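Local coordinates for protein ribosomal RNA methyltransferase, putative (Plasmodium falciparum, PDB 2PLW) that binds S-adenosylmethionine and probably transfers its methyl group to a ribose 2'-hydroxyl of ribosomal RNA, at residues K21-Y32 / K48-M59. Numbering follows the deposited sequence.
With SAM (S-adenosylmethionine), chain C.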
ATOM      1  N   LYS A  21       3.791 -12.838   6.069  1.00 24.69           N
ATOM      2  CA  LYS A  21       4.503 -13.710   7.000  1.00 25.70           C
ATOM      3  C   LYS A  21       3.971 -13.485   8.407  1.00 24.16           C
ATOM      4  O   LYS A  21       3.299 -12.481   8.671  1.00 23.62           O
ATOM      5  CB  LYS A  21       6.001 -13.392   6.949  1.00 25.48           C
ATOM      6  CG  LYS A  21       6.712 -13.900   5.691  1.00 28.18           C
ATOM      7  CD  LYS A  21       8.173 -13.447   5.568  1.00 28.60           C
ATOM      8  CE  LYS A  21       8.278 -11.969   5.142  1.00 31.36           C
ATOM      9  NZ  LYS A  21       9.567 -11.510   4.499  1.00 32.05           N
ATOM     10  N   LYS A  22       4.292 -14.411   9.307  1.00 22.96           N
ATOM     11  CA  LYS A  22       3.855 -14.326  10.695  1.00 22.98           C
ATOM     12  C   LYS A  22       4.471 -13.132  11.432  1.00 21.18           C
ATOM     13  O   LYS A  22       5.553 -12.679  11.084  1.00 22.14           O
ATOM     14  CB  LYS A  22       4.180 -15.636  11.435  1.00 22.79           C
ATOM     15  CG  LYS A  22       5.658 -15.907  11.614  1.00 24.65           C
ATOM     16  CD  LYS A  22       5.879 -17.153  12.481  1.00 25.62           C
ATOM     17  CE  LYS A  22       7.352 -17.360  12.819  1.00 29.74           C
ATOM     18  NZ  LYS A  22       8.252 -17.654  11.642  1.00 34.86           N
ATOM     19  N   ASN A  23       3.768 -12.646  12.449  1.00 20.13           N
ATOM     20  CA  ASN A  23       4.266 -11.600  13.350  1.00 19.50           C
ATOM     21  C   ASN A  23       4.631 -10.312  12.612  1.00 18.03           C
ATOM     22  O   ASN A  23       5.651  -9.675  12.904  1.00 17.76           O
ATOM     23  CB  ASN A  23       5.456 -12.100  14.204  1.00 19.57           C
ATOM     24  CG  ASN A  23       5.712 -11.216  15.425  1.00 21.22           C
ATOM     25  OD1 ASN A  23       4.847 -10.444  15.831  1.00 20.13           O
ATOM     26  ND2 ASN A  23       6.907 -11.321  16.001  1.00 21.03           N
ATOM     27  N   LYS A  24       3.795  -9.949  11.647  1.00 17.49           N
ATOM     28  CA  LYS A  24       3.973  -8.683  10.931  1.00 15.94           C
ATOM     29  C   LYS A  24       2.768  -7.791  11.116  1.00 15.49           C
ATOM     30  O   LYS A  24       1.625  -8.279  11.186  1.00 14.60           O
ATOM     31  CB  LYS A  24       4.164  -8.907   9.430  1.00 17.63           C
ATOM     32  CG  LYS A  24       5.359  -9.827   9.050  1.00 18.32           C
ATOM     33  CD  LYS A  24       6.688  -9.139   9.313  1.00 22.31           C
ATOM     34  CE  LYS A  24       7.868 -10.093   9.136  1.00 22.15           C
ATOM     35  NZ  LYS A  24       9.138  -9.417   9.536  1.00 25.04           N
ATOM     36  N   ILE A  25       3.036  -6.489  11.166  1.00 13.91           N
ATOM     37  CA  ILE A  25       1.951  -5.513  11.112  1.00 13.65           C
ATOM     38  C   ILE A  25       1.814  -5.136   9.629  1.00 12.35           C
ATOM     39  O   ILE A  25       2.785  -4.753   8.983  1.00 12.79           O
ATOM     40  CB  ILE A  25       2.253  -4.290  11.979  1.00 13.48           C
ATOM     41  CG1 ILE A  25       2.348  -4.706  13.459  1.00 14.63           C
ATOM     42  CG2 ILE A  25       1.172  -3.236  11.788  1.00 13.90           C
ATOM     43  CD1 ILE A  25       2.606  -3.514  14.426  1.00 16.04           C
ATOM     44  N   ILE A  26       0.595  -5.214   9.119  1.00 11.97           N
ATOM     45  CA  ILE A  26       0.316  -5.048   7.681  1.00 12.22           C
ATOM     46  C   ILE A  26      -0.741  -3.967   7.452  1.00 12.27           C
ATOM     47  O   ILE A  26      -1.822  -3.986   8.044  1.00 11.91           O
ATOM     48  CB  ILE A  26      -0.164  -6.377   7.069  1.00 12.52           C
ATOM     49  CG1 ILE A  26       0.863  -7.480   7.337  1.00 13.84           C
ATOM     50  CG2 ILE A  26      -0.343  -6.254   5.546  1.00 14.31           C
ATOM     51  CD1 ILE A  26       0.235  -8.857   7.338  1.00 16.17           C
ATOM     52  N   LEU A  27      -0.410  -3.018   6.579  1.00 11.96           N
ATOM     53  CA  LEU A  27      -1.331  -1.942   6.211  1.00 12.62           C
ATOM     54  C   LEU A  27      -1.706  -2.052   4.745  1.00 12.42           C
ATOM     55  O   LEU A  27      -0.849  -2.169   3.886  1.00 12.57           O
ATOM     56  CB  LEU A  27      -0.679  -0.585   6.465  1.00 11.72           C
ATOM     57  CG  LEU A  27      -1.474   0.650   6.012  1.00 12.48           C
ATOM     58  CD1 LEU A  27      -2.781   0.766   6.750  1.00 13.45           C
ATOM     59  CD2 LEU A  27      -0.652   1.912   6.215  1.00 13.99           C
ATOM     60  N   ASP A  28      -3.002  -1.942   4.477  1.00 13.04           N
ATOM     61  CA  ASP A  28      -3.560  -2.119   3.153  1.00 13.38           C
ATOM     62  C   ASP A  28      -4.216  -0.800   2.787  1.00 13.05           C
ATOM     63  O   ASP A  28      -5.273  -0.471   3.338  1.00 11.98           O
ATOM     64  CB  ASP A  28      -4.597  -3.242   3.219  1.00 14.10           C
ATOM     65  CG  ASP A  28      -5.311  -3.471   1.908  1.00 17.22           C
ATOM     66  OD1 ASP A  28      -4.732  -3.202   0.844  1.00 21.01           O
ATOM     67  OD2 ASP A  28      -6.490  -3.911   1.952  1.00 20.89           O
ATOM     68  N   ILE A  29      -3.565  -0.038   1.913  1.00 12.23           N
ATOM     69  CA  ILE A  29      -4.047   1.293   1.552  1.00 13.02           C
ATOM     70  C   ILE A  29      -4.938   1.176   0.326  1.00 13.61           C
ATOM     71  O   ILE A  29      -4.612   0.424  -0.604  1.00 14.54           O
ATOM     72  CB  ILE A  29      -2.880   2.251   1.260  1.00 13.22           C
ATOM     73  CG1 ILE A  29      -1.983   2.364   2.502  1.00 12.72           C
ATOM     74  CG2 ILE A  29      -3.432   3.649   0.811  1.00 13.54           C
ATOM     75  CD1 ILE A  29      -0.782   3.260   2.288  1.00 14.88           C
ATOM     76  N   GLY A  30      -6.056   1.902   0.342  1.00 13.82           N
ATOM     77  CA  GLY A  30      -7.069   1.772  -0.707  1.00 13.92           C
ATOM     78  C   GLY A  30      -7.792   0.444  -0.543  1.00 14.81           C
ATOM     79  O   GLY A  30      -7.902  -0.305  -1.495  1.00 15.22           O
ATOM     80  N   CYS A  31      -8.268   0.142   0.665  1.00 14.87           N
ATOM     81  CA  CYS A  31      -8.694  -1.229   0.986  1.00 15.38           C
ATOM     82  C   CYS A  31     -10.116  -1.564   0.542  1.00 16.19           C
ATOM     83  O   CYS A  31     -10.479  -2.745   0.553  1.00 16.38           O
ATOM     84  CB  CYS A  31      -8.571  -1.539   2.493  1.00 14.91           C
ATOM     85  SG  CYS A  31      -9.528  -0.446   3.546  1.00 15.84           S
ATOM     86  N   TYR A  32     -10.926  -0.550   0.208  1.00 16.06           N
ATOM     87  CA  TYR A  32     -12.354  -0.787  -0.115  1.00 16.79           C
ATOM     88  C   TYR A  32     -12.497  -1.589  -1.406  1.00 17.38           C
ATOM     89  O   TYR A  32     -11.854  -1.261  -2.401  1.00 17.45           O
ATOM     90  CB  TYR A  32     -13.104   0.532  -0.270  1.00 17.32           C
ATOM     91  CG  TYR A  32     -14.570   0.340  -0.572  1.00 17.77           C
ATOM     92  CD1 TYR A  32     -15.504   0.428   0.431  1.00 18.68           C
ATOM     93  CD2 TYR A  32     -14.998   0.051  -1.874  1.00 19.64           C
ATOM     94  CE1 TYR A  32     -16.859   0.209   0.167  1.00 21.46           C
ATOM     95  CE2 TYR A  32     -16.336  -0.173  -2.162  1.00 21.76           C
ATOM     96  CZ  TYR A  32     -17.261  -0.086  -1.139  1.00 21.38           C
ATOM     97  OH  TYR A  32     -18.597  -0.287  -1.399  1.00 22.15           O
ATOM     98  N   LYS A  48       0.148 -14.661  14.262  1.00 24.60           N
ATOM     99  CA  LYS A  48      -0.146 -13.435  14.980  1.00 22.80           C
ATOM    100  C   LYS A  48       0.196 -12.300  14.008  1.00 22.02           C
ATOM    101  O   LYS A  48       1.311 -12.268  13.473  1.00 21.23           O
ATOM    102  CB  LYS A  48       0.725 -13.374  16.228  1.00 22.82           C
ATOM    103  CG  LYS A  48       0.760 -12.024  16.878  1.00 21.08           C
ATOM    104  CD  LYS A  48       1.620 -12.034  18.124  1.00 19.75           C
ATOM    105  CE  LYS A  48       1.711 -10.615  18.698  1.00 17.09           C
ATOM    106  NZ  LYS A  48       2.618  -9.790  17.823  1.00 19.83           N
ATOM    107  N   ASN A  49      -0.759 -11.391  13.778  1.00 20.52           N
ATOM    108  CA  ASN A  49      -0.539 -10.224  12.914  1.00 19.87           C
ATOM    109  C   ASN A  49      -1.452  -9.109  13.372  1.00 19.15           C
ATOM    110  O   ASN A  49      -2.376  -9.363  14.134  1.00 19.48           O
ATOM    111  CB  ASN A  49      -0.908 -10.559  11.455  1.00 19.62           C
ATOM    112  CG  ASN A  49       0.032 -11.574  10.810  1.00 20.95           C
ATOM    113  OD1 ASN A  49      -0.271 -12.774  10.789  1.00 24.24           O
ATOM    114  ND2 ASN A  49       1.166 -11.105  10.262  1.00 17.25           N
ATOM    115  N   LYS A  50      -1.189  -7.878  12.923  1.00 18.01           N
ATOM    116  CA  LYS A  50      -2.184  -6.804  12.949  1.00 17.42           C
ATOM    117  C   LYS A  50      -2.411  -6.432  11.495  1.00 16.44           C
ATOM    118  O   LYS A  50      -1.453  -6.182  10.764  1.00 18.00           O
ATOM    119  CB  LYS A  50      -1.672  -5.567  13.668  1.00 17.87           C
ATOM    120  CG  LYS A  50      -1.910  -5.540  15.141  1.00 19.99           C
ATOM    121  CD  LYS A  50      -1.304  -4.278  15.760  1.00 21.95           C
ATOM    122  CE  LYS A  50      -1.679  -4.173  17.243  1.00 22.98           C
ATOM    123  NZ  LYS A  50      -1.458  -5.417  18.049  1.00 23.94           N
ATOM    124  N   ILE A  51      -3.668  -6.443  11.083  1.00 15.16           N
ATOM    125  CA  ILE A  51      -4.052  -6.075   9.722  1.00 14.23           C
ATOM    126  C   ILE A  51      -4.863  -4.773   9.784  1.00 13.17           C
ATOM    127  O   ILE A  51      -5.877  -4.707  10.473  1.00 13.65           O
ATOM    128  CB  ILE A  51      -4.849  -7.210   9.053  1.00 14.45           C
ATOM    129  CG1 ILE A  51      -4.037  -8.511   9.098  1.00 17.21           C
ATOM    130  CG2 ILE A  51      -5.167  -6.868   7.606  1.00 12.69           C
ATOM    131  CD1 ILE A  51      -4.907  -9.734   8.968  1.00 17.27           C
ATOM    132  N   ILE A  52      -4.390  -3.747   9.080  1.00 12.72           N
ATOM    133  CA  ILE A  52      -5.031  -2.422   9.068  1.00 11.91           C
ATOM    134  C   ILE A  52      -5.378  -2.058   7.623  1.00 11.28           C
ATOM    135  O   ILE A  52      -4.565  -2.218   6.724  1.00 12.77           O
ATOM    136  CB  ILE A  52      -4.120  -1.315   9.688  1.00 11.64           C
ATOM    137  CG1 ILE A  52      -3.600  -1.738  11.072  1.00 11.85           C
ATOM    138  CG2 ILE A  52      -4.879   0.019   9.765  1.00 13.74           C
ATOM    139  CD1 ILE A  52      -2.337  -1.039  11.481  1.00 15.07           C
ATOM    140  N   GLY A  53      -6.588  -1.547   7.424  1.00 11.69           N
ATOM    141  CA  GLY A  53      -7.035  -1.097   6.106  1.00 11.88           C
ATOM    142  C   GLY A  53      -7.315   0.381   6.158  1.00 12.31           C
ATOM    143  O   GLY A  53      -7.934   0.860   7.125  1.00 12.91           O
ATOM    144  N   ILE A  54      -6.929   1.093   5.100  1.00 11.61           N
ATOM    145  CA  ILE A  54      -7.250   2.519   5.013  1.00 12.41           C
ATOM    146  C   ILE A  54      -7.933   2.758   3.684  1.00 12.38           C
ATOM    147  O   ILE A  54      -7.434   2.311   2.665  1.00 11.39           O
ATOM    148  CB  ILE A  54      -5.997   3.414   5.105  1.00 12.18           C
ATOM    149  CG1 ILE A  54      -5.456   3.416   6.540  1.00 15.06           C
ATOM    150  CG2 ILE A  54      -6.395   4.905   4.778  1.00 12.77           C
ATOM    151  CD1 ILE A  54      -4.142   4.173   6.693  1.00 13.45           C
ATOM    152  N   ASP A  55      -9.057   3.466   3.679  1.00 13.02           N
ATOM    153  CA  ASP A  55      -9.624   3.944   2.401  1.00 13.94           C
ATOM    154  C   ASP A  55     -10.410   5.205   2.661  1.00 14.10           C
ATOM    155  O   ASP A  55     -10.907   5.396   3.760  1.00 14.83           O
ATOM    156  CB  ASP A  55     -10.560   2.888   1.798  1.00 12.76           C
ATOM    157  CG  ASP A  55     -10.800   3.074   0.330  1.00 13.15           C
ATOM    158  OD1 ASP A  55     -11.449   4.060  -0.082  1.00 16.72           O
ATOM    159  OD2 ASP A  55     -10.361   2.206  -0.438  1.00 14.94           O
ATOM    160  N   LYS A  56     -10.533   6.057   1.644  1.00 15.66           N
ATOM    161  CA  LYS A  56     -11.400   7.241   1.786  1.00 18.06           C
ATOM    162  C   LYS A  56     -12.881   6.825   1.849  1.00 18.20           C
ATOM    163  O   LYS A  56     -13.686   7.535   2.427  1.00 19.98           O
ATOM    164  CB  LYS A  56     -11.126   8.282   0.692  1.00 18.13           C
ATOM    165  CG  LYS A  56     -11.363   7.798  -0.712  1.00 19.95           C
ATOM    166  CD  LYS A  56     -10.631   8.647  -1.785  1.00 22.35           C
ATOM    167  CE  LYS A  56     -11.194  10.056  -1.873  1.00 28.07           C
ATOM    168  NZ  LYS A  56     -10.657  10.750  -3.082  1.00 33.17           N
ATOM    169  N   LYS A  57     -13.206   5.669   1.276  1.00 18.63           N
ATOM    170  CA  LYS A  57     -14.555   5.084   1.343  1.00 20.01           C
ATOM    171  C   LYS A  57     -14.701   4.131   2.538  1.00 20.21           C
ATOM    172  O   LYS A  57     -13.804   3.332   2.832  1.00 20.01           O
ATOM    173  CB  LYS A  57     -14.870   4.307   0.069  1.00 20.57           C
ATOM    174  CG  LYS A  57     -15.039   5.145  -1.192  1.00 23.47           C
ATOM    175  CD  LYS A  57     -15.562   4.258  -2.347  1.00 23.77           C
ATOM    176  CE  LYS A  57     -14.384   3.795  -3.234  1.00 30.71           C
ATOM    177  NZ  LYS A  57     -14.579   2.514  -4.009  1.00 32.16           N
ATOM    178  N   ILE A  58     -15.855   4.186   3.186  1.00 20.33           N
ATOM    179  CA  ILE A  58     -16.100   3.366   4.364  1.00 20.26           C
ATOM    180  C   ILE A  58     -16.303   1.917   3.963  1.00 20.93           C
ATOM    181  O   ILE A  58     -17.160   1.604   3.127  1.00 21.38           O
ATOM    182  CB  ILE A  58     -17.293   3.891   5.213  1.00 21.23           C
ATOM    183  CG1 ILE A  58     -16.925   5.236   5.839  1.00 21.85           C
ATOM    184  CG2 ILE A  58     -17.568   2.938   6.385  1.00 21.70           C
ATOM    185  CD1 ILE A  58     -18.100   6.097   6.195  1.00 25.64           C
ATOM    186  N   MET A  59     -15.496   1.034   4.551  1.00 20.52           N
ATOM    187  CA  MET A  59     -15.549  -0.371   4.216  1.00 20.09           C
ATOM    188  C   MET A  59     -16.450  -1.045   5.247  1.00 19.39           C
ATOM    189  O   MET A  59     -16.454  -0.660   6.415  1.00 20.29           O
ATOM    190  CB  MET A  59     -14.126  -0.928   4.274  1.00 20.03           C
ATOM    191  CG  MET A  59     -14.016  -2.416   4.199  1.00 21.93           C
ATOM    192  SD  MET A  59     -12.305  -2.968   4.239  1.00 20.61           S
ATOM    193  CE  MET A  59     -12.016  -3.083   6.008  1.00 21.08           C
TER
HETATM  194  N   SAM C 203      -7.606  -3.659  -3.031  1.00 21.44           N
HETATM  195  CA  SAM C 203      -9.074  -3.407  -2.838  1.00 21.54           C
HETATM  196  C   SAM C 203      -9.839  -4.705  -2.571  1.00 21.26           C
HETATM  197  O   SAM C 203      -9.297  -5.780  -2.833  1.00 21.25           O
HETATM  198  OXT SAM C 203     -10.972  -4.725  -2.075  1.00 20.36           O
HETATM  199  CB  SAM C 203      -9.633  -2.687  -4.072  1.00 21.36           C
HETATM  200  CG  SAM C 203      -9.087  -1.260  -4.084  1.00 23.28           C
HETATM  201  SD  SAM C 203      -9.931  -0.125  -5.203  1.00 28.18           S
HETATM  202  CE  SAM C 203      -9.345  -0.808  -6.761  1.00 27.41           C
HETATM  203  C5' SAM C 203      -8.936   1.382  -5.054  1.00 22.22           C
HETATM  204  C4' SAM C 203      -9.302   2.154  -3.785  1.00 17.87           C
HETATM  205  O4' SAM C 203      -8.329   3.186  -3.600  1.00 18.07           O
HETATM  206  C3' SAM C 203     -10.685   2.850  -3.801  1.00 18.91           C
HETATM  207  O3' SAM C 203     -11.565   2.255  -2.872  1.00 18.51           O
HETATM  208  C2' SAM C 203     -10.376   4.308  -3.426  1.00 17.51           C
HETATM  209  O2' SAM C 203     -11.290   4.941  -2.537  1.00 17.29           O
HETATM  210  C1' SAM C 203      -8.990   4.185  -2.819  1.00 15.81           C
HETATM  211  N9  SAM C 203      -8.184   5.407  -2.806  1.00 18.72           N
HETATM  212  C8  SAM C 203      -7.840   6.229  -3.859  1.00 18.33           C
HETATM  213  N7  SAM C 203      -7.049   7.218  -3.392  1.00 16.83           N
HETATM  214  C5  SAM C 203      -6.885   7.026  -2.057  1.00 17.67           C
HETATM  215  C6  SAM C 203      -6.177   7.714  -1.070  1.00 17.20           C
HETATM  216  N6  SAM C 203      -5.479   8.804  -1.358  1.00 16.52           N
HETATM  217  N1  SAM C 203      -6.190   7.265   0.226  1.00 18.26           N
HETATM  218  C2  SAM C 203      -6.895   6.130   0.583  1.00 18.01           C
HETATM  219  N3  SAM C 203      -7.587   5.435  -0.392  1.00 16.31           N
HETATM  220  C4  SAM C 203      -7.591   5.890  -1.678  1.00 17.56           C
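D55 and Y32 meet where two parallel strands of the Rossmann-like FtsJ methyltransferase domain end against S-adenosylmethionine, a compact example of a cofactor site built at the carboxyl edge of a sheet. Strands 24-29 and 49-55, joined through helix 35-43 as a beta-alpha-beta unit, pair in regular register: I26 N donates to K50 O, I52 N to I26 O, D28 N to I52 O and I54 N to D28 O. Close apolar packing lies on the face carrying I25, L27, I52 and I54. There L27, its CG trans to the backbone N (chi1 175°), brings CD1 to 3.7 Å from both I52 CG2 and I54 CD1. On the other face G53 leaves room for C31, whose SG lies 3.5 Å from G53 C and 3.8 Å from M59 SD.

The end where the two strands begin is looser and largely solvent-facing. K48 NZ reaches N23 OD1 at 3.1 Å, tilted from the carbonyl plane, and the backbone bond from K50 N to K24 O is weak. N49 partly offsets this: its ND2 bridges K21 O and K24 O, each at 3.0 Å and near the amide plane, pinning the turn.

Beyond the strands, K57 crosses the Y32 side chain at about a right angle, its CD lying over one ring face but offset toward the rim, and I58 O lies at the ring edge. Y32 N meets D55 OD2 from above the carboxylate plane, while K57 N closes an Asx turn on OD1. Held by these two amides, the carboxylate accepts both ribose hydroxyls, O2' on OD1 (2.6 Å) and O3' on OD2 (2.7 Å), an acidic bidentate grip consistent with recognition of the cofactor's ribose diol.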